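Local coordinates for PR domain zinc finger protein 2 (Homo sapiens, PDB 2QPW) that methylates a specific lysine of histone H3, using S-adenosyl-L-methionine, through its PR domain, a SET-related methyltransferase domain, and may also act as a DNA-binding transcription factor, at residues V10-L16 with K40-G44; E29-F34 with V45-I51; P35-D39 with N104-S108; F60-K66 with M87-A91. All coordinates share one frame; numbering follows the deposited sequence.

Contact 1 (V10-L16 with K40-G44)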
loop_
_atom_site.group_PDB
_atom_site.type_symbol
_atom_site.label_atom_id
_atom_site.label_comp_id
_atom_site.label_asym_id
_atom_site.label_seq_id
_atom_site.Cartn_x
_atom_site.Cartn_y
_atom_site.Cartn_z
ATOM N N VAL A 10 -9.387 14.438 -16.357
ATOM C CA VAL A 10 -8.847 14.042 -15.045
ATOM C C VAL A 10 -8.268 15.279 -14.342
ATOM O O VAL A 10 -7.571 16.095 -14.968
ATOM C CB VAL A 10 -7.840 12.857 -15.130
ATOM C CG1 VAL A 10 -8.487 11.679 -15.876
ATOM C CG2 VAL A 10 -6.578 13.237 -15.831
ATOM N N ALA A 11 -8.572 15.414 -13.057
ATOM C CA ALA A 11 -8.239 16.641 -12.309
ATOM C C ALA A 11 -6.823 16.679 -11.737
ATOM O O ALA A 11 -6.280 17.766 -11.518
ATOM C CB ALA A 11 -9.252 16.881 -11.208
ATOM N N ALA A 12 -6.236 15.503 -11.496
ATOM C CA ALA A 12 -4.911 15.388 -10.862
ATOM C C ALA A 12 -4.164 14.135 -11.364
ATOM O O ALA A 12 -4.769 13.069 -11.542
ATOM C CB ALA A 12 -5.076 15.336 -9.331
ATOM N N THR A 13 -2.869 14.274 -11.622
ATOM C CA THR A 13 -2.034 13.133 -12.015
ATOM C C THR A 13 -0.761 13.087 -11.163
ATOM O O THR A 13 -0.117 14.127 -10.948
ATOM C CB THR A 13 -1.644 13.209 -13.510
ATOM O OG1 THR A 13 -2.830 13.263 -14.322
ATOM C CG2 THR A 13 -0.825 11.994 -13.913
ATOM N N GLU A 14 -0.394 11.897 -10.679
ATOM C CA GLU A 14 0.847 11.707 -9.932
ATOM C C GLU A 14 1.815 10.911 -10.797
ATOM O O GLU A 14 1.500 9.769 -11.180
ATOM C CB GLU A 14 0.529 10.925 -8.652
ATOM C CG GLU A 14 1.701 10.621 -7.754
ATOM C CD GLU A 14 1.279 9.644 -6.661
ATOM O OE1 GLU A 14 0.925 8.476 -6.986
ATOM O OE2 GLU A 14 1.255 10.077 -5.479
ATOM N N THR A 15 2.990 11.483 -11.099
ATOM C CA THR A 15 4.013 10.798 -11.920
ATOM C C THR A 15 5.272 10.378 -11.140
ATOM O O THR A 15 5.419 10.755 -9.980
ATOM C CB THR A 15 4.418 11.657 -13.138
ATOM O OG1 THR A 15 5.361 12.666 -12.722
ATOM C CG2 THR A 15 3.173 12.317 -13.726
ATOM N N LEU A 16 6.171 9.596 -11.759
ATOM C CA LEU A 16 7.421 9.217 -11.071
ATOM C C LEU A 16 8.248 10.433 -10.646
ATOM O O LEU A 16 8.913 10.423 -9.590
ATOM C CB LEU A 16 8.288 8.224 -11.882
ATOM C CG LEU A 16 7.912 6.757 -11.916
ATOM C CD1 LEU A 16 8.775 6.004 -12.961
ATOM C CD2 LEU A 16 8.029 6.090 -10.515
ATOM N N LYS A 40 -4.146 4.368 -13.572
ATOM C CA LYS A 40 -2.925 4.858 -14.204
ATOM C C LYS A 40 -2.660 6.336 -13.928
ATOM O O LYS A 40 -1.620 6.818 -14.326
ATOM C CB LYS A 40 -2.876 4.554 -15.704
ATOM C CG LYS A 40 -4.108 4.900 -16.451
ATOM C CD LYS A 40 -3.938 4.596 -17.976
ATOM C CE LYS A 40 -4.134 3.120 -18.348
ATOM N NZ LYS A 40 -5.497 2.602 -18.098
ATOM N N THR A 41 -3.566 7.025 -13.226
ATOM C CA THR A 41 -3.333 8.450 -12.839
ATOM C C THR A 41 -2.479 8.556 -11.562
ATOM O O THR A 41 -2.104 9.681 -11.130
ATOM C CB THR A 41 -4.652 9.268 -12.665
ATOM O OG1 THR A 41 -5.327 8.859 -11.466
ATOM C CG2 THR A 41 -5.562 9.117 -13.905
ATOM N N ARG A 42 -2.170 7.392 -10.965
ATOM C CA ARG A 42 -1.260 7.329 -9.789
ATOM C C ARG A 42 -0.096 6.326 -9.914
ATOM O O ARG A 42 -0.103 5.442 -10.791
ATOM C CB ARG A 42 -2.032 7.159 -8.456
ATOM C CG ARG A 42 -2.899 5.939 -8.311
ATOM C CD ARG A 42 -3.350 5.735 -6.842
ATOM N NE ARG A 42 -2.237 5.156 -6.061
ATOM C CZ ARG A 42 -2.325 4.660 -4.824
ATOM N NH1 ARG A 42 -1.237 4.158 -4.241
ATOM N NH2 ARG A 42 -3.478 4.621 -4.185
ATOM N N ILE A 43 0.921 6.490 -9.061
ATOM C CA ILE A 43 2.052 5.580 -9.040
ATOM C C ILE A 43 1.676 4.355 -8.225
ATOM O O ILE A 43 0.980 4.476 -7.204
ATOM C CB ILE A 43 3.341 6.289 -8.494
ATOM C CG1 ILE A 43 3.783 7.403 -9.476
ATOM C CG2 ILE A 43 4.445 5.288 -8.222
ATOM C CD1 ILE A 43 4.046 6.875 -10.958
ATOM N N GLY A 44 2.121 3.187 -8.696
ATOM C CA GLY A 44 1.939 1.903 -7.990
ATOM C C GLY A 44 3.290 1.170 -7.851
ATOM O O GLY A 44 4.345 1.750 -8.119
HETATM O O HOH W 1 0.165 6.618 -5.191
HETATM O O HOH W 2 0.734 8.013 -13.235
#
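E14 and R42 run alongside each other in the same sense, yet their flat ends stand almost perpendicular, the carboxylate and guanidinium planes 88° apart. E14 OE1 is used on backbone, not on R42: it takes the amide of I43 N at 2.9 Å on its anti lone pair, with an N-H...O angle of 170°. An extended chain, CG anti to the backbone N (chi1 179°), carries it that far along the partner segment. Water 1 donates to the same oxygen and to I43 O, closing a small ring round I43, while E14 OE2 turns to a salt bridge with R101. R42 makes weak bonds, NE to I43 O and NH1 to Y102 O. At the backbone, E14 N meets T41 O at 2.8 Å in a practically straight bond, and T13 CA adds a CA-H...O contact to that carbonyl. Water 2 bridges E14 O and K40 O. The L16 and I43 side chains meet nearly perpendicular: I43 CD1 lies 4.0 Å from L16 CG and 3.5 Å from L16 N. E14, by backbone and carboxylate, thus fastens the N-terminal segment to the start of strand 43-47; R101, bonded to OE2, and the nearby but unbonded R42 would probably help keep it ionised.

Contact 2 (E29-F34 with V45-I51)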
loop_
_atom_site.group_PDB
_atom_site.type_symbol
_atom_site.label_atom_id
_atom_site.label_comp_id
_atom_site.label_asym_id
_atom_site.label_seq_id
_atom_site.Cartn_x
_atom_site.Cartn_y
_atom_site.Cartn_z
ATOM N N GLU A 29 15.348 -4.751 -3.823
ATOM C CA GLU A 29 15.546 -5.164 -5.215
ATOM C C GLU A 29 14.270 -5.689 -5.893
ATOM O O GLU A 29 14.062 -5.404 -7.077
ATOM C CB GLU A 29 16.654 -6.223 -5.279
ATOM C CG GLU A 29 17.146 -6.577 -6.700
ATOM C CD GLU A 29 18.294 -7.582 -6.702
ATOM O OE1 GLU A 29 18.978 -7.745 -5.666
ATOM O OE2 GLU A 29 18.540 -8.189 -7.766
ATOM N N GLU A 30 13.454 -6.451 -5.144
ATOM C CA GLU A 30 12.237 -7.188 -5.626
ATOM C C GLU A 30 11.146 -6.320 -6.205
ATOM O O GLU A 30 10.211 -6.852 -6.836
ATOM C CB GLU A 30 11.488 -7.878 -4.434
ATOM C CG GLU A 30 12.222 -8.841 -3.628
ATOM C CD GLU A 30 12.967 -8.161 -2.520
ATOM O OE1 GLU A 30 12.461 -8.154 -1.384
ATOM O OE2 GLU A 30 14.027 -7.604 -2.782
ATOM N N VAL A 31 11.189 -5.014 -5.912
ATOM C CA VAL A 31 10.122 -4.103 -6.347
ATOM C C VAL A 31 10.624 -2.829 -7.041
ATOM O O VAL A 31 11.810 -2.430 -6.872
ATOM C CB VAL A 31 9.159 -3.694 -5.137
ATOM C CG1 VAL A 31 8.638 -4.956 -4.438
ATOM C CG2 VAL A 31 9.872 -2.773 -4.139
ATOM N N ARG A 32 9.736 -2.199 -7.819
ATOM C CA ARG A 32 10.018 -0.878 -8.431
ATOM C C ARG A 32 8.746 -0.043 -8.430
ATOM O O ARG A 32 7.634 -0.600 -8.398
ATOM C CB ARG A 32 10.514 -1.038 -9.892
ATOM C CG ARG A 32 9.446 -1.505 -10.891
ATOM C CD ARG A 32 9.939 -1.330 -12.359
ATOM N NE ARG A 32 11.068 -2.229 -12.640
ATOM C CZ ARG A 32 12.346 -1.845 -12.732
ATOM N NH1 ARG A 32 12.690 -0.562 -12.587
ATOM N NH2 ARG A 32 13.285 -2.744 -12.976
ATOM N N LEU A 33 8.899 1.284 -8.483
ATOM C CA LEU A 33 7.740 2.199 -8.649
ATOM C C LEU A 33 7.463 2.487 -10.127
ATOM O O LEU A 33 8.410 2.733 -10.905
ATOM C CB LEU A 33 7.995 3.529 -7.904
ATOM C CG LEU A 33 8.256 3.434 -6.392
ATOM C CD1 LEU A 33 8.220 4.845 -5.809
ATOM C CD2 LEU A 33 7.207 2.572 -5.690
ATOM N N PHE A 34 6.183 2.471 -10.520
ATOM C CA PHE A 34 5.794 2.638 -11.917
ATOM C C PHE A 34 4.298 2.898 -11.934
ATOM O O PHE A 34 3.594 2.386 -11.056
ATOM C CB PHE A 34 6.136 1.359 -12.744
ATOM C CG PHE A 34 6.215 1.608 -14.229
ATOM C CD1 PHE A 34 7.279 2.322 -14.769
ATOM C CD2 PHE A 34 5.187 1.197 -15.064
ATOM C CE1 PHE A 34 7.331 2.600 -16.123
ATOM C CE2 PHE A 34 5.241 1.455 -16.437
ATOM C CZ PHE A 34 6.310 2.164 -16.953
ATOM N N VAL A 45 3.249 -0.076 -7.344
ATOM C CA VAL A 45 4.447 -0.872 -7.043
ATOM C C VAL A 45 4.347 -2.198 -7.793
ATOM O O VAL A 45 3.288 -2.823 -7.785
ATOM C CB VAL A 45 4.551 -1.180 -5.511
ATOM C CG1 VAL A 45 5.853 -1.873 -5.176
ATOM C CG2 VAL A 45 4.402 0.153 -4.687
ATOM N N TRP A 46 5.456 -2.606 -8.414
ATOM C CA TRP A 46 5.508 -3.791 -9.304
ATOM C C TRP A 46 6.656 -4.716 -8.962
ATOM O O TRP A 46 7.734 -4.263 -8.579
ATOM C CB TRP A 46 5.660 -3.371 -10.780
ATOM C CG TRP A 46 4.534 -2.528 -11.297
ATOM C CD1 TRP A 46 4.332 -1.217 -11.046
ATOM C CD2 TRP A 46 3.484 -2.939 -12.190
ATOM N NE1 TRP A 46 3.199 -0.763 -11.703
ATOM C CE2 TRP A 46 2.655 -1.805 -12.408
ATOM C CE3 TRP A 46 3.135 -4.163 -12.789
ATOM C CZ2 TRP A 46 1.496 -1.842 -13.242
ATOM C CZ3 TRP A 46 1.978 -4.210 -13.635
ATOM C CH2 TRP A 46 1.169 -3.049 -13.822
ATOM N N ALA A 47 6.452 -6.015 -9.110
ATOM C CA ALA A 47 7.549 -6.981 -8.844
ATOM C C ALA A 47 8.549 -6.943 -10.000
ATOM O O ALA A 47 8.143 -6.802 -11.171
ATOM C CB ALA A 47 6.976 -8.386 -8.692
ATOM N N THR A 48 9.837 -7.026 -9.664
ATOM C CA THR A 48 10.909 -7.029 -10.698
ATOM C C THR A 48 11.468 -8.435 -10.937
ATOM O O THR A 48 12.245 -8.679 -11.908
ATOM C CB THR A 48 12.105 -6.130 -10.281
ATOM O OG1 THR A 48 12.696 -6.661 -9.090
ATOM C CG2 THR A 48 11.684 -4.664 -10.090
ATOM N N LYS A 49 11.118 -9.346 -10.043
ATOM C CA LYS A 49 11.632 -10.718 -10.028
ATOM C C LYS A 49 10.664 -11.577 -9.196
ATOM O O LYS A 49 9.774 -11.018 -8.529
ATOM C CB LYS A 49 13.041 -10.722 -9.425
ATOM C CG LYS A 49 13.169 -10.392 -7.955
ATOM C CD LYS A 49 14.664 -10.290 -7.546
ATOM C CE LYS A 49 15.237 -11.680 -7.308
ATOM N NZ LYS A 49 16.590 -11.728 -6.655
ATOM N N PRO A 50 10.794 -12.923 -9.244
ATOM C CA PRO A 50 9.854 -13.758 -8.451
ATOM C C PRO A 50 9.933 -13.461 -6.945
ATOM O O PRO A 50 11.042 -13.347 -6.377
ATOM C CB PRO A 50 10.332 -15.204 -8.727
ATOM C CG PRO A 50 11.065 -15.114 -10.031
ATOM C CD PRO A 50 11.744 -13.752 -10.022
ATOM N N ILE A 51 8.763 -13.326 -6.323
ATOM C CA ILE A 51 8.656 -13.094 -4.855
ATOM C C ILE A 51 7.908 -14.309 -4.276
ATOM O O ILE A 51 6.806 -14.626 -4.723
ATOM C CB ILE A 51 7.887 -11.754 -4.525
ATOM C CG1 ILE A 51 8.515 -10.540 -5.263
ATOM C CG2 ILE A 51 7.889 -11.496 -2.972
ATOM C CD1 ILE A 51 7.771 -9.182 -5.071
#
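With CG anti to its carbonyl carbon (chi1 -61°), W46 brings the face of its indole to the edge of the F34 ring, whose own CG is anti to the backbone N (chi1 -160°). The phenyl edge points at the five-membered ring in a T-shaped pair, planes 79° apart, and F34 CB touches W46 CD1 at 3.6 Å. W46 NE1 donates to F34 O at 3.2 Å; the oxygen lies in the indole plane, but the donor stands well above the carbonyl plane. A weak bond from NE1 to P35 O shares the same N-H. R32 and W46 form the hydrogen-bonded pair, R32 N to W46 O and W46 N to R32 O both at 3.0 Å. On the other face, V31 CB and L33 CD2 meet the two methyls of V45, CG1 and CG2, each at 3.8 Å. Where strand 43-47 ends beside the start of strand 31-35, T48 N reaches E30 O at 2.9 Å, its OG1 donates to E29 O at 2.7 Å, and CG2 lies against the R32 guanidinium. I51 CD1 covers E30 CB. This is an antiparallel beta hairpin, part of the SET-type fold of the PR domain, with V31, L33 and V45 buried and R32 and W46 on the other, more exposed face.

Contact 3 (P35-D39 with N104-S108)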
loop_
_atom_site.group_PDB
_atom_site.type_symbol
_atom_site.label_atom_id
_atom_site.label_comp_id
_atom_site.label_asym_id
_atom_site.label_seq_id
_atom_site.Cartn_x
_atom_site.Cartn_y
_atom_site.Cartn_z
ATOM N N PRO A 35 3.784 3.716 -12.906
ATOM C CA PRO A 35 2.317 3.933 -12.938
ATOM C C PRO A 35 1.444 2.672 -12.683
ATOM O O PRO A 35 1.739 1.588 -13.231
ATOM C CB PRO A 35 2.095 4.513 -14.353
ATOM C CG PRO A 35 3.329 5.300 -14.601
ATOM C CD PRO A 35 4.472 4.516 -13.946
ATOM N N SER A 36 0.404 2.796 -11.852
ATOM C CA SER A 36 -0.461 1.660 -11.494
ATOM C C SER A 36 -1.313 1.255 -12.700
ATOM O O SER A 36 -1.694 2.124 -13.455
ATOM C CB SER A 36 -1.423 2.060 -10.370
ATOM O OG SER A 36 -2.229 0.945 -9.998
ATOM N N ALA A 37 -1.562 -0.030 -12.905
ATOM C CA ALA A 37 -2.512 -0.448 -13.971
ATOM C C ALA A 37 -3.958 -0.349 -13.478
ATOM O O ALA A 37 -4.903 -0.168 -14.283
ATOM C CB ALA A 37 -2.201 -1.893 -14.435
ATOM N N VAL A 38 -4.148 -0.502 -12.168
ATOM C CA VAL A 38 -5.482 -0.317 -11.539
ATOM C C VAL A 38 -6.005 1.144 -11.653
ATOM O O VAL A 38 -7.183 1.349 -11.917
ATOM C CB VAL A 38 -5.500 -0.846 -10.065
ATOM C CG1 VAL A 38 -6.826 -0.608 -9.418
ATOM C CG2 VAL A 38 -5.220 -2.348 -10.039
ATOM N N ASP A 39 -5.123 2.141 -11.489
ATOM C CA ASP A 39 -5.425 3.567 -11.650
ATOM C C ASP A 39 -4.177 4.228 -12.241
ATOM O O ASP A 39 -3.234 4.567 -11.531
ATOM C CB ASP A 39 -5.835 4.216 -10.315
ATOM C CG ASP A 39 -6.118 5.718 -10.440
ATOM O OD1 ASP A 39 -6.000 6.282 -11.555
ATOM O OD2 ASP A 39 -6.461 6.348 -9.414
ATOM N N ASN A 104 -1.091 0.102 -4.289
ATOM C CA ASN A 104 -2.516 0.331 -4.483
ATOM C C ASN A 104 -3.385 -0.766 -3.854
ATOM O O ASN A 104 -2.909 -1.861 -3.574
ATOM C CB ASN A 104 -2.831 0.487 -5.982
ATOM C CG ASN A 104 -4.051 1.373 -6.250
ATOM O OD1 ASN A 104 -4.729 1.842 -5.318
ATOM N ND2 ASN A 104 -4.353 1.586 -7.543
ATOM N N TRP A 105 -4.682 -0.470 -3.647
ATOM C CA TRP A 105 -5.619 -1.432 -3.073
ATOM C C TRP A 105 -6.298 -2.251 -4.196
ATOM O O TRP A 105 -6.686 -1.701 -5.243
ATOM C CB TRP A 105 -6.715 -0.681 -2.310
ATOM C CG TRP A 105 -6.288 -0.077 -1.028
ATOM C CD1 TRP A 105 -5.587 1.103 -0.853
ATOM C CD2 TRP A 105 -6.508 -0.612 0.277
ATOM N NE1 TRP A 105 -5.377 1.328 0.489
ATOM C CE2 TRP A 105 -5.932 0.294 1.203
ATOM C CE3 TRP A 105 -7.163 -1.753 0.759
ATOM C CZ2 TRP A 105 -6.015 0.100 2.592
ATOM C CZ3 TRP A 105 -7.254 -1.938 2.135
ATOM C CH2 TRP A 105 -6.650 -1.039 3.028
ATOM N N ALA A 106 -6.467 -3.553 -3.948
ATOM C CA ALA A 106 -7.258 -4.414 -4.802
ATOM C C ALA A 106 -8.719 -3.966 -4.736
ATOM O O ALA A 106 -9.145 -3.429 -3.718
ATOM C CB ALA A 106 -7.110 -5.838 -4.340
ATOM N N CYS A 107 -9.451 -4.125 -5.848
ATOM C CA CYS A 107 -10.889 -3.800 -5.902
ATOM C C CYS A 107 -11.677 -4.958 -5.383
ATOM O O CYS A 107 -11.686 -6.040 -6.025
ATOM C CB CYS A 107 -11.336 -3.533 -7.343
ATOM S SG CYS A 107 -10.723 -2.029 -7.931
ATOM N N SER A 108 -12.342 -4.768 -4.235
ATOM C CA SER A 108 -13.086 -5.848 -3.563
ATOM C C SER A 108 -12.197 -7.123 -3.439
ATOM O O SER A 108 -12.677 -8.258 -3.526
ATOM C CB SER A 108 -14.385 -6.191 -4.317
ATOM O OG SER A 108 -15.210 -5.052 -4.519
#
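The turn that links strands 31-35 and 43-47 in the PR domain meets the weakly bonded first part of the interrupted strand 104-119 here, in a small contact centred on the amide of N104. This residue is modelled in two conformers, and the bonds described belong to one of them. Its ND2 donates to S36 OG at 3.3 Å, a weak though fairly straight bond with an N-H...O angle of 162°. S36 reaches across because OG is anti to its backbone N (chi1 -178°). The hydroxyl oxygen also gathers two weak bonds from its own turn, from V38 N at 3.2 Å and D39 N at 3.5 Å, and its stronger partner is the carboxylate of E136. S36 OG is therefore a shared point for the turn, strand 104-119 and the segment before strand 138-139. V38 leans obliquely over the same amide, with V38 CB 3.7 Å from N104 ND2. On its other branch N104 OD1 takes W105 N at 2.9 Å, a bent bond, off the lone-pair direction, that may help orient the amide in this conformer. D39 CB passes near the amide, its carboxylate bonded to T41 OG1. Strand 138-139 runs beside the contact: N104 and A106 bond to V139 through their backbones, V38, N104 and A106 touch L138, and the W105 ring packs on W77 and Y141.

Contact 4 (F60-K66 with M87-A91)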
loop_
_atom_site.group_PDB
_atom_site.type_symbol
_atom_site.label_atom_id
_atom_site.label_comp_id
_atom_site.label_asym_id
_atom_site.label_seq_id
_atom_site.Cartn_x
_atom_site.Cartn_y
_atom_site.Cartn_z
ATOM N N PHE A 60 5.148 -0.040 7.293
ATOM C CA PHE A 60 4.418 1.158 6.814
ATOM C C PHE A 60 4.556 2.257 7.864
ATOM O O PHE A 60 4.266 2.017 9.038
ATOM C CB PHE A 60 2.925 0.780 6.569
ATOM C CG PHE A 60 2.052 1.895 5.999
ATOM C CD1 PHE A 60 1.656 1.861 4.657
ATOM C CD2 PHE A 60 1.567 2.932 6.814
ATOM C CE1 PHE A 60 0.827 2.875 4.114
ATOM C CE2 PHE A 60 0.727 3.950 6.291
ATOM C CZ PHE A 60 0.381 3.926 4.926
ATOM N N VAL A 61 4.962 3.473 7.463
ATOM C CA VAL A 61 5.035 4.613 8.431
ATOM C C VAL A 61 4.233 5.848 7.978
ATOM O O VAL A 61 3.903 5.984 6.801
ATOM C CB VAL A 61 6.511 5.033 8.811
ATOM C CG1 VAL A 61 7.348 3.782 9.243
ATOM C CG2 VAL A 61 7.191 5.790 7.648
ATOM N N GLY A 62 3.889 6.703 8.933
ATOM C CA GLY A 62 3.059 7.893 8.635
ATOM C C GLY A 62 2.865 8.704 9.911
ATOM O O GLY A 62 3.251 8.244 10.979
ATOM N N ASP A 63 2.293 9.909 9.779
ATOM C CA ASP A 63 2.009 10.796 10.928
ATOM C C ASP A 63 0.906 10.181 11.807
ATOM O O ASP A 63 -0.075 9.675 11.276
ATOM C CB ASP A 63 1.548 12.181 10.398
ATOM C CG ASP A 63 2.704 13.111 9.994
ATOM O OD1 ASP A 63 3.919 12.815 10.234
ATOM O OD2 ASP A 63 2.367 14.197 9.468
ATOM N N LYS A 64 1.059 10.238 13.128
ATOM C CA LYS A 64 -0.013 9.796 14.070
ATOM C C LYS A 64 -1.077 10.899 14.196
ATOM O O LYS A 64 -0.739 12.039 14.562
ATOM C CB LYS A 64 0.589 9.539 15.458
ATOM C CG LYS A 64 1.168 8.187 15.633
ATOM C CD LYS A 64 1.573 7.913 17.103
ATOM C CE LYS A 64 2.814 7.022 17.057
ATOM N NZ LYS A 64 3.004 6.227 18.285
ATOM N N LYS A 65 -2.327 10.583 13.863
ATOM C CA LYS A 65 -3.426 11.555 13.918
ATOM C C LYS A 65 -4.696 10.890 14.478
ATOM O O LYS A 65 -4.866 9.664 14.375
ATOM C CB LYS A 65 -3.753 12.113 12.523
ATOM C CG LYS A 65 -2.562 12.748 11.760
ATOM C CD LYS A 65 -3.042 13.324 10.446
ATOM C CE LYS A 65 -1.886 13.860 9.627
ATOM N NZ LYS A 65 -2.411 14.385 8.353
ATOM N N LYS A 66 -5.580 11.687 15.085
ATOM C CA LYS A 66 -6.899 11.144 15.498
ATOM C C LYS A 66 -7.766 10.896 14.261
ATOM O O LYS A 66 -7.607 11.576 13.240
ATOM C CB LYS A 66 -7.652 12.093 16.436
ATOM C CG LYS A 66 -6.900 12.530 17.666
ATOM C CD LYS A 66 -7.785 13.458 18.501
ATOM C CE LYS A 66 -7.823 14.860 17.884
ATOM N NZ LYS A 66 -8.882 15.672 18.545
ATOM N N MET A 87 -5.088 5.298 16.844
ATOM C CA MET A 87 -4.513 6.363 16.065
ATOM C C MET A 87 -4.457 5.985 14.573
ATOM O O MET A 87 -4.378 4.799 14.244
ATOM C CB MET A 87 -3.149 6.754 16.681
ATOM C CG MET A 87 -3.359 7.260 18.216
ATOM S SD MET A 87 -4.118 8.895 18.321
ATOM C CE MET A 87 -2.882 9.679 17.516
ATOM N N CYS A 88 -4.603 6.969 13.695
ATOM C CA CYS A 88 -4.405 6.742 12.250
ATOM C C CYS A 88 -2.943 7.023 11.940
ATOM O O CYS A 88 -2.380 8.022 12.429
ATOM C CB CYS A 88 -5.278 7.689 11.423
ATOM S SG CYS A 88 -7.034 7.405 11.654
ATOM N N ILE A 89 -2.328 6.154 11.133
ATOM C CA ILE A 89 -0.934 6.311 10.674
ATOM C C ILE A 89 -1.054 6.796 9.215
ATOM O O ILE A 89 -1.418 5.996 8.336
ATOM C CB ILE A 89 -0.220 4.948 10.762
ATOM C CG1 ILE A 89 -0.313 4.362 12.194
ATOM C CG2 ILE A 89 1.252 5.061 10.305
ATOM C CD1 ILE A 89 0.201 5.327 13.356
ATOM N N ASP A 90 -0.829 8.093 8.998
ATOM C CA ASP A 90 -1.279 8.776 7.777
ATOM C C ASP A 90 -0.095 9.146 6.871
ATOM O O ASP A 90 0.750 9.978 7.247
ATOM C CB ASP A 90 -2.042 10.064 8.144
ATOM C CG ASP A 90 -2.677 10.736 6.935
ATOM O OD1 ASP A 90 -2.751 10.107 5.852
ATOM O OD2 ASP A 90 -3.144 11.896 7.085
ATOM N N ALA A 91 -0.044 8.518 5.694
ATOM C CA ALA A 91 1.001 8.770 4.698
ATOM C C ALA A 91 0.433 9.507 3.479
ATOM O O ALA A 91 1.036 9.485 2.397
ATOM C CB ALA A 91 1.697 7.447 4.269
#
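D63 with D90 and K65 with C88 form two hydrogen-bonded pairs between the antiparallel strands 63-65 and 85-90, four backbone bonds in all. D90 N reaches D63 O at 2.9 Å, and C88 N meets K65 O at 2.8 Å. K64 and I89 are the non-hydrogen-bonded pair between them. The charged contact is a salt bridge: K65 NZ lies 2.9 Å from D90 OD2, on the anti side and 26° out of the carboxylate plane. K65 gets there on a fully extended chain, with CG anti to the carbonyl carbon (chi1 -55°), crossing D90 so that CD and CE run beside its CB. K71 makes a second salt bridge to the same oxygen, and OD1 is held by T92. D63, on the same face, pairs instead with K96. In the side-chain packing, I89 CD1 meets K64 CG at 3.8 Å, and the F60 ring brings CZ to within 3.8 Å of A91 CB and CD2 to 4.1 Å from I89 CG2. Other side chains rest on backbone: I89 CG2 sits 3.4 Å from G62 N, the F60 ring sets its edge near I89 O, and M87, bent at chi2 and chi3, curls its methyl CE back to 3.7 Å from K65 O. The carboxylate of D90, gripped by two lysines and a threonine, is probably kept ionised, and it ties strand 63-65 to strand 85-90 and K71 beyond the backbone bonds.

Overall arrangement
Contacts 1, 2 and 3 meet around one hairpin. Strand 43-47 serves both contact 1 and contact 2, and the loop of contact 3 joins the two hairpin strands; the segments of these three alternate along the chain. F34 O to G44 N and S36 N to R42 O link them through backbone, and W46 spans contacts 2 and 3. Their centres lie 12 to 19 Å apart. Contact 3 also reaches the mixed four-stranded sheet through strand 104-119. Contact 4 stands separately, in the three-stranded sheet of 63-65, 85-90 and 76-81, its centre 21 to 25 Å from the others. Contacts 1 to 3 thus join the hairpin to the N-terminal segment and to strand 104-119.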